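Local coordinates for solute-binding protein (PDB 2ZYO) that binds cyclodextrins and linear maltodextrins, here maltotetraose, and probably hands them to a membrane transporter for sugar uptake, at residues N157-D161 / E221-P225; Q163-F169 / K241-I246; A171-T177 / I363-H367; P144-L150 / L267-D271; M212-Q216 / A366-V370. All blocks are in the same frame, centred on the assembly; numbering follows the deposited sequence.

Interaction 1 (N157-D161 / E221-P225)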
# COMPACT_ATOMS: atom_id res chain seq x y z
N ASN A 157 -1.36 -14.38 26.03
CA ASN A 157 -0.85 -13.10 26.54
C ASN A 157 -1.80 -11.89 26.47
O ASN A 157 -1.52 -10.85 27.07
CB ASN A 157 0.48 -12.76 25.86
CG ASN A 157 1.58 -13.76 26.20
OD1 ASN A 157 2.08 -14.46 25.32
ND2 ASN A 157 1.95 -13.82 27.47
N ASN A 158 -2.90 -12.01 25.73
CA ASN A 158 -3.84 -10.90 25.60
C ASN A 158 -4.72 -10.72 26.84
O ASN A 158 -5.50 -11.61 27.20
CB ASN A 158 -4.70 -11.03 24.33
CG ASN A 158 -3.92 -10.75 23.05
OD1 ASN A 158 -2.71 -10.50 23.08
ND2 ASN A 158 -4.61 -10.78 21.92
N LYS A 159 -4.55 -9.57 27.50
CA LYS A 159 -5.27 -9.25 28.73
C LYS A 159 -5.94 -7.87 28.61
O LYS A 159 -5.38 -6.87 29.05
CB LYS A 159 -4.31 -9.25 29.93
CG LYS A 159 -3.68 -10.59 30.26
CD LYS A 159 -2.62 -10.46 31.35
CE LYS A 159 -1.29 -9.96 30.80
NZ LYS A 159 -0.23 -9.92 31.85
N PRO A 160 -7.14 -7.83 28.00
CA PRO A 160 -7.85 -6.56 27.77
C PRO A 160 -8.14 -5.75 29.04
O PRO A 160 -8.17 -4.52 28.97
CB PRO A 160 -9.17 -7.01 27.10
CG PRO A 160 -9.29 -8.46 27.41
CD PRO A 160 -7.90 -8.99 27.50
N ASP A 161 -8.34 -6.43 30.17
CA ASP A 161 -8.64 -5.77 31.44
C ASP A 161 -7.48 -4.92 31.97
O ASP A 161 -7.69 -3.98 32.73
CB ASP A 161 -9.05 -6.80 32.50
CG ASP A 161 -10.45 -7.33 32.28
OD1 ASP A 161 -11.40 -6.53 32.20
OD2 ASP A 161 -10.60 -8.57 32.20
N GLU A 221 -11.45 -15.70 20.84
CA GLU A 221 -10.38 -16.43 21.54
C GLU A 221 -9.22 -15.54 21.98
O GLU A 221 -8.66 -15.74 23.06
CB GLU A 221 -9.86 -17.59 20.69
CG GLU A 221 -10.88 -18.68 20.39
CD GLU A 221 -10.29 -19.84 19.61
OE1 GLU A 221 -9.10 -20.15 19.80
OE2 GLU A 221 -11.02 -20.45 18.80
N ALA A 222 -8.84 -14.58 21.14
CA ALA A 222 -7.71 -13.70 21.43
C ALA A 222 -8.13 -12.40 22.12
O ALA A 222 -7.30 -11.51 22.35
CB ALA A 222 -6.91 -13.42 20.16
N ARG A 223 -9.42 -12.29 22.42
CA ARG A 223 -9.97 -11.23 23.27
C ARG A 223 -9.67 -9.79 22.84
O ARG A 223 -9.53 -8.90 23.69
CB ARG A 223 -9.57 -11.46 24.74
CG ARG A 223 -10.03 -12.80 25.32
CD ARG A 223 -9.53 -13.01 26.75
NE ARG A 223 -8.07 -13.12 26.82
CZ ARG A 223 -7.38 -14.25 26.75
NH1 ARG A 223 -8.00 -15.42 26.60
NH2 ARG A 223 -6.06 -14.22 26.83
N LEU A 224 -9.57 -9.55 21.54
CA LEU A 224 -9.37 -8.20 21.02
C LEU A 224 -10.60 -7.32 21.27
O LEU A 224 -11.72 -7.81 21.22
CB LEU A 224 -9.01 -8.21 19.53
CG LEU A 224 -7.68 -8.81 19.07
CD1 LEU A 224 -7.38 -8.37 17.64
CD2 LEU A 224 -6.52 -8.44 19.98
N PRO A 225 -10.38 -6.01 21.54
CA PRO A 225 -11.50 -5.09 21.74
C PRO A 225 -12.39 -5.06 20.50
O PRO A 225 -11.91 -4.83 19.39
CB PRO A 225 -10.81 -3.73 21.93
CG PRO A 225 -9.44 -4.06 22.38
CD PRO A 225 -9.08 -5.34 21.70
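Asn158 meets the 221-225 loop through both its side chain and its backbone carbonyl, and its amide makes the tight, buried part of the contact. The nitrogen ND2 donates to Ala222 O at 2.8 Å; the bond is nearly straight (167°), lies in the Asn158 amide plane and falls on a lone pair of the carbonyl. The other amide positions are used too, since OD1 accepts from Gly166 N and ND2 also donates to Val167 O, so the flat group is held against rotation. Leu224 CD2 packs against the same nitrogen, 3.6 Å from Asn158 ND2. On the outer side Arg223, though solvent-exposed, is firmly bonded. Side-on, it donates twice to one oxygen: NH2 to Asn158 O at 2.7 Å, in the carbonyl plane on a lone pair, and NE to Asn158 O at 3.0 Å, tilted 29° from that plane. The bend at chi3 (-65°) brings this edge round to the carbonyl. NH2 has a second acceptor in Lys155 O. Only the apolar contact is loose here: Pro160 CG comes no nearer than 3.8 Å, to Arg223 O. The contact thus ties the loop leaving helix 147-157 to the one leaving helix 206-220, with Asn158 and Leu224 resting on strand 165-169.

Interaction 2 (Q163-F169 / K241-I246)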
# COMPACT_ATOMS: atom_id res chain seq x y z
N GLN A 163 -5.07 -3.75 29.74
CA GLN A 163 -4.58 -3.06 28.54
C GLN A 163 -3.20 -3.57 28.11
O GLN A 163 -2.36 -2.81 27.63
CB GLN A 163 -4.56 -1.54 28.74
CG GLN A 163 -5.89 -0.94 29.21
CD GLN A 163 -7.00 -1.07 28.18
OE1 GLN A 163 -6.76 -0.95 26.98
NE2 GLN A 163 -8.22 -1.32 28.65
N LYS A 164 -2.99 -4.88 28.29
CA LYS A 164 -1.74 -5.53 27.92
C LYS A 164 -2.04 -6.61 26.89
O LYS A 164 -3.00 -7.37 27.04
CB LYS A 164 -1.07 -6.14 29.16
CG LYS A 164 0.46 -6.18 29.12
CD LYS A 164 0.99 -7.35 28.30
CE LYS A 164 2.43 -7.14 27.86
NZ LYS A 164 2.82 -8.11 26.79
N TYR A 165 -1.22 -6.68 25.84
CA TYR A 165 -1.44 -7.62 24.74
C TYR A 165 -0.16 -8.28 24.27
O TYR A 165 0.91 -7.68 24.28
CB TYR A 165 -2.10 -6.91 23.55
CG TYR A 165 -3.51 -6.46 23.83
CD1 TYR A 165 -4.60 -7.28 23.53
CD2 TYR A 165 -3.77 -5.20 24.39
CE1 TYR A 165 -5.90 -6.87 23.79
CE2 TYR A 165 -5.06 -4.79 24.65
CZ TYR A 165 -6.12 -5.62 24.35
OH TYR A 165 -7.40 -5.21 24.61
N GLY A 166 -0.29 -9.54 23.86
CA GLY A 166 0.77 -10.22 23.13
C GLY A 166 0.76 -9.81 21.67
O GLY A 166 1.79 -9.45 21.11
N VAL A 167 -0.42 -9.88 21.05
CA VAL A 167 -0.61 -9.45 19.67
C VAL A 167 -1.89 -8.63 19.57
O VAL A 167 -2.96 -9.08 19.99
CB VAL A 167 -0.67 -10.63 18.67
CG1 VAL A 167 -0.62 -10.12 17.23
CG2 VAL A 167 0.45 -11.63 18.92
N LEU A 168 -1.77 -7.44 19.00
CA LEU A 168 -2.90 -6.53 18.83
C LEU A 168 -2.81 -5.89 17.45
O LEU A 168 -1.75 -5.40 17.06
CB LEU A 168 -2.87 -5.46 19.92
CG LEU A 168 -3.89 -4.31 19.88
CD1 LEU A 168 -5.31 -4.81 20.08
CD2 LEU A 168 -3.53 -3.29 20.95
N PHE A 169 -3.91 -5.90 16.71
CA PHE A 169 -3.96 -5.22 15.42
C PHE A 169 -5.39 -4.89 15.02
O PHE A 169 -6.34 -5.28 15.71
CB PHE A 169 -3.20 -6.00 14.32
CG PHE A 169 -3.94 -7.20 13.78
CD1 PHE A 169 -4.50 -7.17 12.50
CD2 PHE A 169 -4.05 -8.38 14.52
CE1 PHE A 169 -5.17 -8.27 11.97
CE2 PHE A 169 -4.72 -9.49 14.00
CZ PHE A 169 -5.28 -9.44 12.73
N LYS A 241 3.09 -1.80 26.48
CA LYS A 241 2.41 -2.98 27.01
C LYS A 241 1.88 -3.92 25.92
O LYS A 241 1.02 -4.76 26.19
CB LYS A 241 1.29 -2.57 27.97
CG LYS A 241 1.76 -1.91 29.26
CD LYS A 241 0.58 -1.56 30.18
CE LYS A 241 -0.07 -0.22 29.82
NZ LYS A 241 -0.92 -0.26 28.59
N VAL A 242 2.39 -3.77 24.70
CA VAL A 242 2.01 -4.64 23.59
C VAL A 242 3.27 -5.21 22.94
O VAL A 242 4.11 -4.46 22.44
CB VAL A 242 1.14 -3.91 22.53
CG1 VAL A 242 0.82 -4.83 21.36
CG2 VAL A 242 -0.16 -3.39 23.16
N ALA A 243 3.40 -6.53 22.94
CA ALA A 243 4.59 -7.19 22.40
C ALA A 243 4.71 -7.03 20.89
O ALA A 243 5.79 -6.72 20.38
CB ALA A 243 4.61 -8.65 22.79
N ALA A 244 3.60 -7.24 20.18
CA ALA A 244 3.61 -7.18 18.72
C ALA A 244 2.31 -6.63 18.15
O ALA A 244 1.23 -6.88 18.68
CB ALA A 244 3.91 -8.56 18.13
N VAL A 245 2.43 -5.88 17.06
CA VAL A 245 1.29 -5.44 16.27
C VAL A 245 1.49 -5.84 14.81
O VAL A 245 2.61 -6.14 14.39
CB VAL A 245 1.03 -3.91 16.36
CG1 VAL A 245 0.82 -3.47 17.81
CG2 VAL A 245 2.16 -3.11 15.72
N ILE A 246 0.40 -5.88 14.05
CA ILE A 246 0.48 -5.99 12.60
C ILE A 246 0.13 -4.61 12.05
O ILE A 246 -1.01 -4.16 12.16
CB ILE A 246 -0.45 -7.09 12.03
CG1 ILE A 246 -0.06 -8.46 12.60
CG2 ILE A 246 -0.40 -7.09 10.50
CD1 ILE A 246 -1.01 -9.58 12.23
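Backbone hydrogen bonds join 163-169 and 241-246 as neighbouring parallel segments. Tyr165 N donates to Lys241 O at 3.0 Å, and Tyr165 O in turn accepts from Ala243 N at 3.1 Å, so Tyr165 bonds to the residues before and after its partner Val242, as expected of a parallel pair. Beyond the corners at Gly166-Val167 and at Ala243 the pairing resumes with Leu168 N to Ala244 O, 3.1 Å; the bond from Ala244 N to Gly166 O is weak, with an angle of 129°. The buried Leu168 O and Ile246 N have no partner in the model.

Lysine side chains add further polar bonds. Lys164 NZ donates to Tyr165 O within its own segment, from the face of the carbonyl plane opposite Ala243 N, while its methylenes lie against Lys241 O. Lys241, bent at chi3 and chi4, curls back until NZ donates to Gln163 O at 3.1 Å, above that carbonyl's plane; Ser239 OG is a further partner of NZ.

Apolar contacts fall on two faces. Val242 CG2 meets Tyr165 CB at 4.0 Å beside Leu168. On the other face Ile246 CD1 sits over the Phe169 ring, 4.0 Å from its centroid and 8° off the normal, a CH-pi contact. Phe169 also meets Trp218 edge-to-face.

Strand 242-247 also pairs antiparallel with 120-136, giving the mixed beta-sheet core of a periplasmic-binding-protein-type lobe.

Interaction 3 (A171-T177 / I363-H367). With GLC (alpha-D-glucopyranose), chain B; GLC (alpha-D-glucopyranose), chain C.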
# COMPACT_ATOMS: atom_id res chain seq x y z
N ALA A 171 -7.96 -5.93 13.54
CA ALA A 171 -8.57 -7.18 13.05
C ALA A 171 -10.00 -7.00 12.54
O ALA A 171 -10.62 -7.96 12.09
CB ALA A 171 -8.51 -8.25 14.14
N ASN A 172 -10.51 -5.77 12.61
CA ASN A 172 -11.82 -5.44 12.05
C ASN A 172 -11.70 -4.62 10.76
O ASN A 172 -12.67 -4.01 10.30
CB ASN A 172 -12.68 -4.71 13.09
CG ASN A 172 -12.02 -3.44 13.62
OD1 ASN A 172 -10.90 -3.09 13.25
ND2 ASN A 172 -12.73 -2.74 14.51
N ASN A 173 -10.51 -4.63 10.18
CA ASN A 173 -10.20 -3.87 8.97
C ASN A 173 -9.60 -4.80 7.93
O ASN A 173 -8.53 -5.38 8.14
CB ASN A 173 -9.22 -2.74 9.32
CG ASN A 173 -8.98 -1.77 8.16
OD1 ASN A 173 -9.07 -2.13 6.99
ND2 ASN A 173 -8.64 -0.53 8.50
N PHE A 174 -10.31 -4.95 6.81
CA PHE A 174 -9.92 -5.88 5.74
C PHE A 174 -8.53 -5.61 5.15
O PHE A 174 -7.86 -6.54 4.70
CB PHE A 174 -10.98 -5.88 4.63
CG PHE A 174 -10.71 -6.84 3.50
CD1 PHE A 174 -10.67 -8.21 3.72
CD2 PHE A 174 -10.51 -6.36 2.21
CE1 PHE A 174 -10.42 -9.10 2.67
CE2 PHE A 174 -10.28 -7.24 1.15
CZ PHE A 174 -10.23 -8.61 1.38
N TYR A 175 -8.11 -4.35 5.16
CA TYR A 175 -6.75 -4.04 4.72
C TYR A 175 -5.72 -4.85 5.51
O TYR A 175 -4.74 -5.35 4.95
CB TYR A 175 -6.45 -2.53 4.82
CG TYR A 175 -5.01 -2.24 4.45
CD1 TYR A 175 -4.63 -2.11 3.11
CD2 TYR A 175 -4.03 -2.14 5.43
CE1 TYR A 175 -3.31 -1.88 2.76
CE2 TYR A 175 -2.70 -1.91 5.09
CZ TYR A 175 -2.35 -1.78 3.76
OH TYR A 175 -1.04 -1.55 3.42
N TYR A 176 -5.95 -4.98 6.81
CA TYR A 176 -5.02 -5.65 7.71
C TYR A 176 -5.22 -7.16 7.74
O TYR A 176 -4.25 -7.92 7.84
CB TYR A 176 -5.13 -5.07 9.13
CG TYR A 176 -4.66 -3.63 9.21
CD1 TYR A 176 -3.34 -3.33 9.54
CD2 TYR A 176 -5.53 -2.57 8.94
CE1 TYR A 176 -2.89 -2.02 9.60
CE2 TYR A 176 -5.09 -1.25 9.00
CZ TYR A 176 -3.77 -0.98 9.33
OH TYR A 176 -3.33 0.32 9.40
N THR A 177 -6.47 -7.60 7.63
CA THR A 177 -6.81 -9.02 7.74
C THR A 177 -6.71 -9.75 6.41
O THR A 177 -6.93 -10.96 6.35
CB THR A 177 -8.23 -9.22 8.29
OG1 THR A 177 -9.17 -8.64 7.39
CG2 THR A 177 -8.36 -8.58 9.66
N ILE A 363 -17.17 -4.54 3.48
CA ILE A 363 -16.34 -5.62 4.02
C ILE A 363 -15.87 -5.34 5.45
O ILE A 363 -15.81 -6.25 6.28
CB ILE A 363 -15.15 -6.02 3.08
CG1 ILE A 363 -14.54 -7.37 3.51
CG2 ILE A 363 -14.08 -4.94 3.01
CD1 ILE A 363 -15.47 -8.56 3.35
N ASN A 364 -15.56 -4.07 5.74
CA ASN A 364 -15.16 -3.68 7.09
C ASN A 364 -16.33 -3.74 8.06
O ASN A 364 -16.17 -4.16 9.21
CB ASN A 364 -14.52 -2.29 7.10
CG ASN A 364 -13.16 -2.27 6.40
OD1 ASN A 364 -12.51 -3.31 6.27
ND2 ASN A 364 -12.74 -1.09 5.96
N ASN A 365 -17.52 -3.34 7.60
CA ASN A 365 -18.74 -3.49 8.38
C ASN A 365 -19.00 -4.96 8.72
O ASN A 365 -19.37 -5.29 9.84
CB ASN A 365 -19.94 -2.89 7.65
CG ASN A 365 -19.92 -1.37 7.63
OD1 ASN A 365 -19.06 -0.74 8.25
ND2 ASN A 365 -20.86 -0.78 6.91
N ALA A 366 -18.78 -5.83 7.73
CA ALA A 366 -18.89 -7.28 7.93
C ALA A 366 -17.94 -7.77 9.03
O ALA A 366 -18.31 -8.61 9.84
CB ALA A 366 -18.63 -8.02 6.63
N HIS A 367 -16.72 -7.23 9.05
CA HIS A 367 -15.77 -7.51 10.13
C HIS A 367 -16.33 -7.09 11.49
O HIS A 367 -16.23 -7.85 12.46
CB HIS A 367 -14.44 -6.79 9.88
CG HIS A 367 -13.53 -7.51 8.93
ND1 HIS A 367 -13.79 -7.61 7.58
CD2 HIS A 367 -12.34 -8.14 9.13
CE1 HIS A 367 -12.82 -8.28 6.99
NE2 HIS A 367 -11.93 -8.61 7.91
C1 GLC B . -6.72 1.06 2.96
C2 GLC B . -7.22 1.73 1.68
C3 GLC B . -8.43 2.61 2.00
C4 GLC B . -9.51 1.78 2.69
C5 GLC B . -8.93 1.08 3.93
C6 GLC B . -9.92 0.14 4.58
O2 GLC B . -6.19 2.53 1.13
O3 GLC B . -8.94 3.17 0.80
O4 GLC B . -10.59 2.62 3.08
O5 GLC B . -7.77 0.31 3.57
O6 GLC B . -10.14 0.50 5.94
C1 GLC C . -2.49 2.54 5.83
C2 GLC C . -2.45 2.54 4.28
C3 GLC C . -3.85 2.65 3.64
C4 GLC C . -4.86 1.73 4.32
C5 GLC C . -4.82 1.95 5.83
C6 GLC C . -5.79 1.07 6.59
O1 GLC C . -2.74 3.81 6.33
O2 GLC C . -1.62 3.60 3.81
O3 GLC C . -3.76 2.30 2.26
O4 GLC C . -6.18 2.02 3.82
O5 GLC C . -3.50 1.65 6.33
O6 GLC C . -6.98 1.78 6.93
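The His367 ring has Phe174 N over one face, offset toward the rim, and Ala171 O and Ile363 O at its edge. The Phe174 ring receives Ile363 CG1 over one face, 4.2 Å from its centroid, a CH-pi contact. C4 of the chain C glucose lies over the centre of one face of Tyr175.

Both imidazole nitrogens are engaged: NE2 of His367 shares a hydrogen bond with Thr177 OG1 at 2.8 Å, and ND1 of His367 donates to Ile363 O at 2.8 Å, which fixes the ring's rotation. With an alanine at His367, Thr177 OG1 would probably lose this buried partner and a gap would be likely to open beside Phe174.

Asn364 bridges protein and ligand. Its OD1 accepts from Phe174 N at 2.8 Å in a nearly straight bond (172°), while ND2 makes a weak bond to O6 of the chain B glucose. Asn173 OD1 accepts from Tyr175 N at 3.0 Å and also from the chain B O6, and Asn173 ND2 donates to O6 of chain C at 3.2 Å. An aromatic face against the sugar, joined by amide bonds to hydroxyls, is common in sugar-binding pockets; here one of those amides, that of Asn173, is also the N-cap of helix 174-183.

Interaction 4 (P144-L150 / L267-D271)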
# COMPACT_ATOMS: atom_id res chain seq x y z
N PRO A 144 7.30 -15.51 16.55
CA PRO A 144 6.67 -16.80 16.26
C PRO A 144 6.94 -17.27 14.83
O PRO A 144 6.86 -16.48 13.89
CB PRO A 144 5.19 -16.53 16.48
CG PRO A 144 5.16 -15.43 17.48
CD PRO A 144 6.32 -14.55 17.11
N ALA A 145 7.27 -18.55 14.68
CA ALA A 145 7.67 -19.13 13.40
C ALA A 145 6.50 -19.42 12.47
O ALA A 145 6.67 -19.49 11.25
CB ALA A 145 8.49 -20.40 13.63
N THR A 146 5.32 -19.61 13.06
CA THR A 146 4.11 -19.94 12.30
C THR A 146 2.94 -19.11 12.80
O THR A 146 2.98 -18.56 13.90
CB THR A 146 3.73 -21.43 12.45
OG1 THR A 146 3.44 -21.72 13.82
CG2 THR A 146 4.85 -22.35 11.96
N TYR A 147 1.89 -19.03 11.99
CA TYR A 147 0.67 -18.36 12.40
C TYR A 147 0.06 -19.00 13.65
O TYR A 147 -0.42 -18.30 14.54
CB TYR A 147 -0.36 -18.32 11.26
CG TYR A 147 -1.65 -17.65 11.69
CD1 TYR A 147 -1.72 -16.27 11.82
CD2 TYR A 147 -2.78 -18.41 12.00
CE1 TYR A 147 -2.89 -15.65 12.23
CE2 TYR A 147 -3.95 -17.80 12.41
CZ TYR A 147 -4.00 -16.41 12.52
OH TYR A 147 -5.16 -15.79 12.93
N ASP A 148 0.08 -20.34 13.70
CA ASP A 148 -0.43 -21.09 14.84
C ASP A 148 0.24 -20.63 16.14
O ASP A 148 -0.44 -20.42 17.15
CB ASP A 148 -0.21 -22.60 14.65
CG ASP A 148 -1.01 -23.17 13.49
OD1 ASP A 148 -2.25 -23.05 13.49
OD2 ASP A 148 -0.38 -23.75 12.57
N GLU A 149 1.56 -20.47 16.09
CA GLU A 149 2.34 -20.04 17.24
C GLU A 149 2.04 -18.59 17.62
O GLU A 149 1.98 -18.26 18.81
CB GLU A 149 3.84 -20.24 16.98
CG GLU A 149 4.29 -21.71 17.08
CD GLU A 149 5.64 -21.97 16.43
OE1 GLU A 149 5.78 -21.71 15.22
OE2 GLU A 149 6.55 -22.46 17.13
N LEU A 150 1.85 -17.74 16.61
CA LEU A 150 1.47 -16.35 16.83
C LEU A 150 0.11 -16.25 17.51
O LEU A 150 -0.06 -15.47 18.45
CB LEU A 150 1.44 -15.58 15.50
CG LEU A 150 1.13 -14.08 15.56
CD1 LEU A 150 2.31 -13.29 16.10
CD2 LEU A 150 0.70 -13.56 14.19
N LEU A 267 5.31 -11.43 8.44
CA LEU A 267 4.29 -12.21 9.13
C LEU A 267 4.68 -13.69 9.11
O LEU A 267 5.23 -14.16 8.11
CB LEU A 267 2.92 -12.01 8.49
CG LEU A 267 2.33 -10.59 8.49
CD1 LEU A 267 0.97 -10.59 7.82
CD2 LEU A 267 2.23 -10.03 9.91
N PRO A 268 4.42 -14.40 10.22
CA PRO A 268 4.71 -15.83 10.30
C PRO A 268 4.01 -16.62 9.20
O PRO A 268 2.93 -16.22 8.75
CB PRO A 268 4.15 -16.22 11.67
CG PRO A 268 4.21 -14.96 12.47
CD PRO A 268 3.86 -13.89 11.48
N LYS A 269 4.62 -17.72 8.76
CA LYS A 269 4.02 -18.55 7.72
C LYS A 269 2.66 -19.06 8.16
O LYS A 269 2.47 -19.47 9.31
CB LYS A 269 4.95 -19.69 7.32
CG LYS A 269 6.17 -19.21 6.55
CD LYS A 269 6.99 -20.37 5.99
CE LYS A 269 8.12 -19.84 5.12
NZ LYS A 269 8.97 -20.94 4.58
N ILE A 270 1.70 -19.01 7.23
CA ILE A 270 0.32 -19.39 7.50
C ILE A 270 -0.13 -20.44 6.50
O ILE A 270 0.11 -20.31 5.29
CB ILE A 270 -0.61 -18.14 7.51
CG1 ILE A 270 -2.06 -18.55 7.86
CG2 ILE A 270 -0.52 -17.37 6.19
CD1 ILE A 270 -2.96 -17.38 8.26
N ASP A 271 -0.78 -21.48 7.01
CA ASP A 271 -1.22 -22.62 6.20
C ASP A 271 -0.09 -23.16 5.32
O ASP A 271 -0.29 -23.51 4.15
CB ASP A 271 -2.48 -22.27 5.40
CG ASP A 271 -3.68 -21.98 6.29
OD1 ASP A 271 -3.98 -22.81 7.18
OD2 ASP A 271 -4.32 -20.92 6.12
O HOH W 1 7.64 -17.82 9.28
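Tyr147 runs alongside Ile270, both side chains heading in one direction. Followed outward, Tyr147 CB rests 3.6 Å from Lys269 O and 3.8 Å from Ile270 CB. With CG anti to the backbone N (chi1 179°), the ring is turned alongside Ile270, whose CD1 falls over its face, 3.7 Å from Tyr147 CG and 18° off the normal, in a CH-pi contact. At the tip Tyr147 OH bonds to Trp218 NE1. The backbone adds a bond from Tyr147 N to Lys269 O at 2.8 Å, and a water links Ala145 O to Lys269 N. Pro268 wedges beside them, its CB 3.3 Å from Thr146 C, its CG 3.4 Å from Pro144 O and, farther off, facing Leu150 CB. Thr146 is the N-cap: OG1 accepts from Glu149 N at 3.2 Å and donates to Glu149 OE1. A valine in place of Thr146 would probably leave Glu149 N without its cap and the Glu149 carboxylate freer to turn. The contact seats the start of helix 147-157 on the loop between strands 262-265 and 278-287, with Leu180 and Ala183 of helix 174-183 alongside.

Interaction 5 (M212-Q216 / A366-V370)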
# COMPACT_ATOMS: atom_id res chain seq x y z
N MET A 212 -12.76 -15.34 7.27
CA MET A 212 -13.53 -14.62 8.29
C MET A 212 -13.64 -15.41 9.59
O MET A 212 -13.79 -14.83 10.67
CB MET A 212 -14.92 -14.23 7.75
CG MET A 212 -15.74 -13.34 8.69
SD MET A 212 -15.00 -11.74 9.07
CE MET A 212 -15.73 -10.72 7.79
N ASN A 213 -13.58 -16.74 9.49
CA ASN A 213 -13.53 -17.59 10.68
C ASN A 213 -12.28 -17.32 11.52
O ASN A 213 -12.32 -17.38 12.75
CB ASN A 213 -13.59 -19.07 10.31
CG ASN A 213 -14.98 -19.52 9.89
OD1 ASN A 213 -15.96 -18.78 10.02
ND2 ASN A 213 -15.08 -20.74 9.39
N GLU A 214 -11.17 -17.02 10.84
CA GLU A 214 -9.93 -16.65 11.52
C GLU A 214 -10.08 -15.28 12.18
O GLU A 214 -9.67 -15.10 13.32
CB GLU A 214 -8.74 -16.65 10.55
CG GLU A 214 -8.38 -18.02 9.98
CD GLU A 214 -7.52 -18.87 10.91
OE1 GLU A 214 -7.58 -18.69 12.15
OE2 GLU A 214 -6.77 -19.73 10.40
N VAL A 215 -10.67 -14.34 11.45
CA VAL A 215 -10.97 -13.00 11.98
C VAL A 215 -11.78 -13.11 13.28
O VAL A 215 -11.45 -12.48 14.29
CB VAL A 215 -11.73 -12.13 10.94
CG1 VAL A 215 -12.24 -10.84 11.56
CG2 VAL A 215 -10.83 -11.84 9.74
N GLN A 216 -12.84 -13.92 13.24
CA GLN A 216 -13.71 -14.16 14.39
C GLN A 216 -12.93 -14.64 15.61
O GLN A 216 -13.19 -14.19 16.73
CB GLN A 216 -14.80 -15.17 14.02
CG GLN A 216 -15.89 -15.33 15.07
CD GLN A 216 -16.96 -16.31 14.64
OE1 GLN A 216 -16.66 -17.40 14.15
NE2 GLN A 216 -18.22 -15.93 14.83
N ALA A 366 -18.78 -5.83 7.73
CA ALA A 366 -18.89 -7.28 7.93
C ALA A 366 -17.94 -7.77 9.03
O ALA A 366 -18.31 -8.61 9.84
CB ALA A 366 -18.63 -8.02 6.63
N HIS A 367 -16.72 -7.23 9.05
CA HIS A 367 -15.77 -7.51 10.13
C HIS A 367 -16.33 -7.09 11.49
O HIS A 367 -16.23 -7.85 12.46
CB HIS A 367 -14.44 -6.79 9.88
CG HIS A 367 -13.53 -7.51 8.93
ND1 HIS A 367 -13.79 -7.61 7.58
CD2 HIS A 367 -12.34 -8.14 9.13
CE1 HIS A 367 -12.82 -8.28 6.99
NE2 HIS A 367 -11.93 -8.61 7.91
N THR A 368 -16.92 -5.90 11.55
CA THR A 368 -17.52 -5.38 12.78
C THR A 368 -18.66 -6.26 13.28
O THR A 368 -18.71 -6.60 14.46
CB THR A 368 -17.99 -3.91 12.60
OG1 THR A 368 -16.85 -3.08 12.39
CG2 THR A 368 -18.74 -3.42 13.83
N PHE A 369 -19.56 -6.65 12.37
CA PHE A 369 -20.71 -7.48 12.75
C PHE A 369 -20.26 -8.84 13.29
O PHE A 369 -20.85 -9.36 14.24
CB PHE A 369 -21.68 -7.66 11.57
CG PHE A 369 -22.24 -6.37 11.03
CD1 PHE A 369 -22.63 -5.34 11.89
CD2 PHE A 369 -22.40 -6.19 9.67
CE1 PHE A 369 -23.14 -4.15 11.39
CE2 PHE A 369 -22.92 -5.00 9.15
CZ PHE A 369 -23.29 -3.98 10.02
N VAL A 370 -19.21 -9.40 12.70
CA VAL A 370 -18.62 -10.65 13.17
C VAL A 370 -17.93 -10.47 14.53
O VAL A 370 -18.14 -11.26 15.45
CB VAL A 370 -17.64 -11.26 12.13
CG1 VAL A 370 -16.91 -12.47 12.69
CG2 VAL A 370 -18.40 -11.66 10.87
O HOH W 2 -19.92 -13.66 15.28
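A water is gripped by both helices, accepting from Gln216 NE2 at 2.9 Å and donating to Val370 O at 3.0 Å. It bridges the partly exposed side of the contact, where Gln216, extended beyond CG, also lays its CB 3.7 Å from Val370 CG1.

Deeper in, the contact is apolar and centres on Met212. Its CG stands anti to the backbone N (chi1 -174°), and bends at chi2 and chi3 carry the thioether toward helix 360-371. SD lies almost on the normal of the His367 ring, 3° off it and 4.4 Å from the centroid, a Met-aromatic contact. The terminal CE of Met212 sits over the same face, offset toward the rim, 3.9 Å from the His367 centroid, and reaches on to Ala366 CB. Val370 CG2 fills in behind, 3.8 Å from Met212 CG. The Val215 and His367 side chains cross at about a right angle, Val215 CG1 3.6 Å from His367 CD2. The ring is therefore braced by carbon and sulfur from helix 206-220.

The two short segments run with their axes 10.1 Å apart and cross at -49°, with Pro377 and Ala380 of helix 377-394 touching the same side chains. This helix-on-helix packing joins helix 206-220 to helix 360-371, consistent with the helical layer of an alpha/beta lobe in a solute-binding protein.

Overall arrangement
The five form a connected series of neighbouring contacts, and interaction 3 alone among them reaches the glycan. Interaction 5 is its nearest neighbour, with centres about 7 Å apart: His367 serves both, its side chain about 9 Å from the glucose, and Ala171 O approaches Val215 CG1 at 3.3 Å. Interactions 1 and 2 have centres about 9 Å apart and join through Lys159 N and Lys164 O, 2.7 Å, probably a hydrogen bond. Interaction 2 leads toward the pocket, since Phe169 CD1 packs on Tyr176 CB at 4.0 Å. Interaction 4 meets interaction 2 where Leu150 CD1 touches Val167 CG2 at 3.8 Å. In sequence, interactions 1 and 2 are nested within the loop that interaction 4 closes.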